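Local coordinates for ribonucleoside-diphosphate reductase subunit beta (Bacillus halodurans C-125, PDB 2RCC), which is probably the iron-binding small subunit of a class I ribonucleotide reductase, which makes deoxyribonucleotides for DNA synthesis, at residues Trp53-Phe67 and Lys205-Asp219. Residues are numbered along the deposited sequence; the frame is centred on the assembly and turned at random. Where two conformers were deposited one is given.
Sequences WTPFEINMSHDAKQF and KMVSTSTMINYINRD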
loop_
_atom_site.group_PDB
_atom_site.type_symbol
_atom_site.label_atom_id
_atom_site.label_comp_id
_atom_site.label_asym_id
_atom_site.label_seq_id
_atom_site.Cartn_x
_atom_site.Cartn_y
_atom_site.Cartn_z
ATOM N N TRP A 53 1.309 -12.898 -4.839
ATOM C CA TRP A 53 1.530 -13.459 -6.171
ATOM C C TRP A 53 1.878 -12.312 -7.113
ATOM O O TRP A 53 1.578 -11.163 -6.822
ATOM C CB TRP A 53 0.276 -14.228 -6.700
ATOM C CG TRP A 53 -0.903 -13.358 -6.933
ATOM C CD1 TRP A 53 -1.821 -12.988 -6.002
ATOM C CD2 TRP A 53 -1.274 -12.672 -8.147
ATOM N NE1 TRP A 53 -2.726 -12.127 -6.546
ATOM C CE2 TRP A 53 -2.425 -11.916 -7.858
ATOM C CE3 TRP A 53 -0.755 -12.633 -9.447
ATOM C CZ2 TRP A 53 -3.071 -11.160 -8.807
ATOM C CZ3 TRP A 53 -1.421 -11.864 -10.408
ATOM C CH2 TRP A 53 -2.539 -11.120 -10.065
ATOM N N THR A 54 2.549 -12.614 -8.214
ATOM C CA THR A 54 2.776 -11.613 -9.244
ATOM C C THR A 54 2.533 -12.290 -10.579
ATOM O O THR A 54 2.651 -13.500 -10.696
ATOM C CB THR A 54 4.217 -10.953 -9.258
ATOM O OG1 THR A 54 5.151 -11.816 -9.895
ATOM C CG2 THR A 54 4.652 -10.549 -7.850
ATOM N N PRO A 55 2.200 -11.515 -11.596
ATOM C CA PRO A 55 1.998 -12.180 -12.901
ATOM C C PRO A 55 3.241 -12.827 -13.511
ATOM O O PRO A 55 3.111 -13.686 -14.355
ATOM C CB PRO A 55 1.473 -11.046 -13.777
ATOM C CG PRO A 55 1.968 -9.816 -13.131
ATOM C CD PRO A 55 1.948 -10.068 -11.669
ATOM N N PHE A 56 4.432 -12.476 -13.030
ATOM C CA PHE A 56 5.659 -13.010 -13.558
ATOM C C PHE A 56 5.894 -14.482 -13.243
ATOM O O PHE A 56 6.760 -15.081 -13.853
ATOM C CB PHE A 56 6.866 -12.143 -13.116
ATOM C CG PHE A 56 6.744 -10.708 -13.554
ATOM C CD1 PHE A 56 6.957 -10.355 -14.871
ATOM C CD2 PHE A 56 6.341 -9.718 -12.663
ATOM C CE1 PHE A 56 6.815 -9.023 -15.301
ATOM C CE2 PHE A 56 6.201 -8.395 -13.082
ATOM C CZ PHE A 56 6.445 -8.050 -14.412
ATOM N N GLU A 57 5.145 -15.052 -12.310
ATOM C CA GLU A 57 5.221 -16.456 -11.983
ATOM C C GLU A 57 4.323 -17.295 -12.938
ATOM O O GLU A 57 4.384 -18.512 -12.900
ATOM C CB GLU A 57 4.799 -16.666 -10.499
ATOM C CG GLU A 57 3.266 -16.688 -10.200
ATOM C CD GLU A 57 2.893 -16.538 -8.697
ATOM O OE1 GLU A 57 3.419 -15.631 -7.979
ATOM O OE2 GLU A 57 2.028 -17.328 -8.248
ATOM N N ILE A 58 3.523 -16.642 -13.794
ATOM C CA ILE A 58 2.576 -17.319 -14.700
ATOM C C ILE A 58 3.062 -17.273 -16.155
ATOM O O ILE A 58 3.244 -16.197 -16.735
ATOM C CB ILE A 58 1.189 -16.699 -14.538
ATOM C CG1 ILE A 58 0.661 -17.057 -13.137
ATOM C CG2 ILE A 58 0.236 -17.205 -15.632
ATOM C CD1 ILE A 58 -0.561 -16.340 -12.755
ATOM N N ASN A 59 3.279 -18.451 -16.737
ATOM C CA ASN A 59 3.776 -18.542 -18.098
ATOM C C ASN A 59 2.598 -18.537 -19.073
ATOM O O ASN A 59 1.732 -19.403 -18.985
ATOM C CB ASN A 59 4.601 -19.819 -18.252
ATOM C CG ASN A 59 5.345 -19.894 -19.591
ATOM O OD1 ASN A 59 4.783 -19.653 -20.659
ATOM N ND2 ASN A 59 6.614 -20.246 -19.526
HETATM N N MSE A 60 2.619 -17.621 -20.034
HETATM C CA MSE A 60 1.522 -17.438 -20.986
HETATM C C MSE A 60 1.684 -18.123 -22.357
HETATM O O MSE A 60 0.845 -17.923 -23.232
HETATM C CB MSE A 60 1.288 -15.932 -21.171
HETATM C CG MSE A 60 0.648 -15.226 -19.953
HETATM SE SE MSE A 60 -1.147 -15.728 -19.715
HETATM C CE MSE A 60 -1.892 -15.209 -21.388
ATOM N N SER A 61 2.731 -18.936 -22.529
ATOM C CA SER A 61 3.024 -19.582 -23.814
ATOM C C SER A 61 1.928 -20.439 -24.355
ATOM O O SER A 61 1.645 -20.356 -25.544
ATOM C CB SER A 61 4.253 -20.474 -23.698
ATOM O OG SER A 61 5.294 -19.748 -23.102
ATOM N N HIS A 62 1.333 -21.273 -23.490
ATOM C CA HIS A 62 0.282 -22.192 -23.926
ATOM C C HIS A 62 -0.971 -21.401 -24.262
ATOM O O HIS A 62 -1.586 -21.660 -25.275
ATOM C CB HIS A 62 0.001 -23.311 -22.913
ATOM C CG HIS A 62 -0.852 -24.406 -23.474
ATOM N ND1 HIS A 62 -0.489 -25.125 -24.596
ATOM C CD2 HIS A 62 -2.052 -24.898 -23.082
ATOM C CE1 HIS A 62 -1.436 -26.006 -24.874
ATOM N NE2 HIS A 62 -2.387 -25.901 -23.961
ATOM N N ASP A 63 -1.344 -20.445 -23.410
ATOM C CA ASP A 63 -2.438 -19.552 -23.731
ATOM C C ASP A 63 -2.196 -18.898 -25.105
ATOM O O ASP A 63 -3.100 -18.855 -25.923
ATOM C CB ASP A 63 -2.627 -18.461 -22.647
ATOM C CG ASP A 63 -3.366 -18.949 -21.413
ATOM O OD1 ASP A 63 -3.170 -20.097 -20.982
ATOM O OD2 ASP A 63 -4.142 -18.150 -20.830
ATOM N N ALA A 64 -0.976 -18.403 -25.345
ATOM C CA ALA A 64 -0.591 -17.772 -26.616
ATOM C C ALA A 64 -0.818 -18.699 -27.806
ATOM O O ALA A 64 -1.371 -18.272 -28.824
ATOM C CB ALA A 64 0.888 -17.292 -26.557
ATOM N N LYS A 65 -0.433 -19.969 -27.658
ATOM C CA LYS A 65 -0.644 -20.966 -28.698
ATOM C C LYS A 65 -2.121 -21.327 -28.847
ATOM O O LYS A 65 -2.569 -21.571 -29.960
ATOM C CB LYS A 65 0.165 -22.240 -28.421
ATOM C CG LYS A 65 1.671 -22.061 -28.502
ATOM N N GLN A 66 -2.878 -21.400 -27.741
ATOM C CA GLN A 66 -4.319 -21.730 -27.820
ATOM C C GLN A 66 -5.201 -20.620 -28.359
ATOM O O GLN A 66 -6.257 -20.921 -28.921
ATOM C CB GLN A 66 -4.902 -22.099 -26.449
ATOM C CG GLN A 66 -4.610 -23.502 -25.974
ATOM C CD GLN A 66 -5.289 -23.792 -24.674
ATOM O OE1 GLN A 66 -5.239 -22.975 -23.754
ATOM N NE2 GLN A 66 -5.937 -24.971 -24.573
ATOM N N PHE A 67 -4.788 -19.361 -28.165
ATOM C CA PHE A 67 -5.640 -18.205 -28.481
ATOM C C PHE A 67 -6.251 -18.196 -29.888
ATOM O O PHE A 67 -7.457 -17.974 -30.016
ATOM C CB PHE A 67 -4.940 -16.881 -28.135
ATOM C CG PHE A 67 -5.850 -15.684 -28.194
ATOM C CD1 PHE A 67 -6.920 -15.569 -27.307
ATOM C CD2 PHE A 67 -5.661 -14.688 -29.139
ATOM C CE1 PHE A 67 -7.776 -14.477 -27.357
ATOM C CE2 PHE A 67 -6.518 -13.593 -29.186
ATOM C CZ PHE A 67 -7.562 -13.485 -28.287
ATOM N N LYS A 205 -9.221 -24.222 -22.024
ATOM C CA LYS A 205 -8.708 -23.157 -22.883
ATOM C C LYS A 205 -8.323 -21.931 -22.038
ATOM O O LYS A 205 -9.030 -21.575 -21.110
ATOM C CB LYS A 205 -9.756 -22.753 -23.927
ATOM C CG LYS A 205 -10.109 -23.840 -25.001
ATOM C CD LYS A 205 -8.938 -24.100 -25.994
ATOM C CE LYS A 205 -9.339 -24.838 -27.318
ATOM N NZ LYS A 205 -8.145 -25.415 -28.095
HETATM N N MSE A 206 -7.184 -21.314 -22.328
HETATM C CA MSE A 206 -6.789 -20.066 -21.667
HETATM C C MSE A 206 -6.752 -20.184 -20.143
HETATM O O MSE A 206 -7.228 -19.312 -19.409
HETATM C CB MSE A 206 -7.694 -18.895 -22.111
HETATM C CG MSE A 206 -7.859 -18.762 -23.649
HETATM SE SE MSE A 206 -6.165 -18.804 -24.636
HETATM C CE MSE A 206 -5.652 -17.001 -24.137
ATOM N N VAL A 207 -6.134 -21.267 -19.695
ATOM C CA VAL A 207 -6.092 -21.629 -18.288
ATOM C C VAL A 207 -5.158 -20.723 -17.455
ATOM O O VAL A 207 -5.470 -20.400 -16.297
ATOM C CB VAL A 207 -5.695 -23.120 -18.131
ATOM C CG1 VAL A 207 -5.530 -23.483 -16.649
ATOM C CG2 VAL A 207 -6.742 -24.035 -18.802
ATOM N N SER A 208 -4.017 -20.324 -18.019
ATOM C CA SER A 208 -3.116 -19.387 -17.321
ATOM C C SER A 208 -3.772 -18.029 -17.076
ATOM O O SER A 208 -3.630 -17.449 -16.003
ATOM C CB SER A 208 -1.806 -19.231 -18.063
ATOM O OG SER A 208 -1.096 -20.438 -17.987
ATOM N N THR A 209 -4.516 -17.535 -18.063
ATOM C CA THR A 209 -5.286 -16.296 -17.907
ATOM C C THR A 209 -6.319 -16.435 -16.791
ATOM O O THR A 209 -6.416 -15.594 -15.928
ATOM C CB THR A 209 -6.009 -15.928 -19.211
ATOM O OG1 THR A 209 -5.056 -15.720 -20.260
ATOM C CG2 THR A 209 -6.909 -14.682 -18.999
ATOM N N SER A 210 -7.082 -17.529 -16.817
ATOM C CA SER A 210 -8.065 -17.839 -15.797
ATOM C C SER A 210 -7.485 -17.941 -14.361
ATOM O O SER A 210 -8.128 -17.533 -13.380
ATOM C CB SER A 210 -8.748 -19.150 -16.181
ATOM O OG SER A 210 -9.672 -19.506 -15.200
ATOM N N THR A 211 -6.296 -18.511 -14.264
ATOM C CA THR A 211 -5.546 -18.598 -13.027
ATOM C C THR A 211 -5.245 -17.205 -12.455
ATOM O O THR A 211 -5.495 -16.964 -11.271
ATOM C CB THR A 211 -4.193 -19.302 -13.217
ATOM O OG1 THR A 211 -4.392 -20.674 -13.615
ATOM C CG2 THR A 211 -3.388 -19.226 -11.936
HETATM N N MSE A 212 -4.812 -16.278 -13.305
HETATM C CA MSE A 212 -4.495 -14.920 -12.839
HETATM C C MSE A 212 -5.772 -14.180 -12.452
HETATM O O MSE A 212 -5.804 -13.490 -11.435
HETATM C CB MSE A 212 -3.703 -14.155 -13.897
HETATM C CG MSE A 212 -2.469 -13.339 -13.313
HETATM SE SE MSE A 212 -1.323 -13.194 -14.761
HETATM C CE MSE A 212 -2.568 -12.026 -15.664
ATOM N N ILE A 213 -6.825 -14.353 -13.245
ATOM C CA ILE A 213 -8.155 -13.823 -12.913
ATOM C C ILE A 213 -8.621 -14.336 -11.541
ATOM O O ILE A 213 -9.175 -13.581 -10.743
ATOM C CB ILE A 213 -9.228 -14.202 -13.980
ATOM C CG1 ILE A 213 -8.938 -13.532 -15.328
ATOM C CG2 ILE A 213 -10.633 -13.805 -13.531
ATOM C CD1 ILE A 213 -9.056 -12.011 -15.352
ATOM N N ASN A 214 -8.396 -15.615 -11.280
ATOM C CA ASN A 214 -8.774 -16.227 -10.029
ATOM C C ASN A 214 -7.955 -15.682 -8.862
ATOM O O ASN A 214 -8.506 -15.483 -7.793
ATOM C CB ASN A 214 -8.651 -17.733 -10.135
ATOM C CG ASN A 214 -9.431 -18.470 -9.060
ATOM O OD1 ASN A 214 -8.870 -19.290 -8.351
ATOM N ND2 ASN A 214 -10.723 -18.155 -8.915
ATOM N N TYR A 215 -6.649 -15.438 -9.062
ATOM C CA TYR A 215 -5.842 -14.762 -8.026
ATOM C C TYR A 215 -6.375 -13.359 -7.752
ATOM O O TYR A 215 -6.489 -12.976 -6.576
ATOM C CB TYR A 215 -4.388 -14.701 -8.382
ATOM C CG TYR A 215 -3.668 -16.049 -8.484
ATOM C CD1 TYR A 215 -4.197 -17.228 -7.953
ATOM C CD2 TYR A 215 -2.408 -16.106 -9.049
ATOM C CE1 TYR A 215 -3.483 -18.434 -8.044
ATOM C CE2 TYR A 215 -1.704 -17.280 -9.119
ATOM C CZ TYR A 215 -2.246 -18.435 -8.616
ATOM O OH TYR A 215 -1.530 -19.615 -8.687
ATOM N N ILE A 216 -6.691 -12.622 -8.814
ATOM C CA ILE A 216 -7.301 -11.291 -8.673
ATOM C C ILE A 216 -8.631 -11.365 -7.898
ATOM O O ILE A 216 -8.849 -10.614 -6.933
ATOM C CB ILE A 216 -7.548 -10.599 -10.031
ATOM C CG1 ILE A 216 -6.224 -10.249 -10.726
ATOM C CG2 ILE A 216 -8.459 -9.320 -9.856
ATOM C CD1 ILE A 216 -6.298 -9.876 -12.232
ATOM N N ASN A 217 -9.484 -12.299 -8.307
ATOM C CA ASN A 217 -10.813 -12.489 -7.723
ATOM C C ASN A 217 -10.695 -12.903 -6.223
ATOM O O ASN A 217 -11.502 -12.459 -5.410
ATOM C CB ASN A 217 -11.587 -13.508 -8.593
ATOM C CG ASN A 217 -13.115 -13.371 -8.542
ATOM O OD1 ASN A 217 -13.693 -12.418 -8.021
ATOM N ND2 ASN A 217 -13.772 -14.338 -9.175
ATOM N N ARG A 218 -9.689 -13.719 -5.870
ATOM C CA ARG A 218 -9.402 -14.118 -4.482
ATOM C C ARG A 218 -9.023 -12.874 -3.632
ATOM O O ARG A 218 -9.503 -12.688 -2.510
ATOM C CB ARG A 218 -8.267 -15.151 -4.415
ATOM C CG ARG A 218 -7.645 -15.358 -3.004
ATOM C CD ARG A 218 -6.642 -16.523 -2.848
ATOM N NE ARG A 218 -5.244 -16.562 -3.379
ATOM C CZ ARG A 218 -4.458 -15.618 -3.949
ATOM N NH1 ARG A 218 -4.792 -14.320 -4.179
ATOM N NH2 ARG A 218 -3.240 -16.030 -4.324
ATOM N N ASP A 219 -8.136 -12.047 -4.168
ATOM C CA ASP A 219 -7.787 -10.782 -3.503
ATOM C C ASP A 219 -9.042 -9.927 -3.311
ATOM O O ASP A 219 -9.242 -9.324 -2.263
ATOM C CB ASP A 219 -6.828 -9.958 -4.347
ATOM C CG ASP A 219 -5.437 -10.544 -4.445
ATOM O OD1 ASP A 219 -5.029 -11.363 -3.629
ATOM O OD2 ASP A 219 -4.708 -10.087 -5.336
HETATM O O HOH W 1 -0.003 -20.459 -20.852
HETATM O O HOH W 2 -4.089 -22.714 -21.470
#
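Trp53 lies with its indole against Tyr215, and its atoms trace much of the meeting between 53-67 and 205-219. Its CB sits 4.0 Å from Tyr215 CD2, and with chi1 at 65° CG falls between the backbone N and the carbonyl carbon, which turns the indole toward Tyr215. CD1 meets the guanidinium edge of Arg218. Tyr215 CB rests over one face of the indole in a CH-pi contact, 3.5 Å from the centroid of the five-membered ring. NE1 donates to Asp219 OD2 (3.1 Å) on the syn side but 33° out of the carboxylate plane, with the acceptor near the indole plane. His122, a probable iron ligand, also bonds Asp219 OD2, so Asp219 would be a second-shell residue linking His122 to Trp53, consistent with the radical-transfer path known from related small subunits. Farther out, CZ2 and CH2 touch Ile216 CG1, and CZ3 reaches Met212 CG at 3.4 Å. A leucine here would probably leave Asp219 without its indole donor and open a gap beside Met212 and Ile216. Ile58 CD1 extends this apolar patch, packing on Met212 CG. At the other end Asp63 binds the first turn of helix 207-237: OD1 accepts from Ser208 N, while OD2 takes both Thr209 N (2.9 Å) and Thr209 OG1 (2.7 Å). Gln66 OE1 accepts from Met206 N, and its NE2 bonds Gln204 O. In this ferritin-like helical fold, helix 106-133 touches Trp53 and Met212, and Phe78 of helix 72-87 packs on Met206 and Thr209.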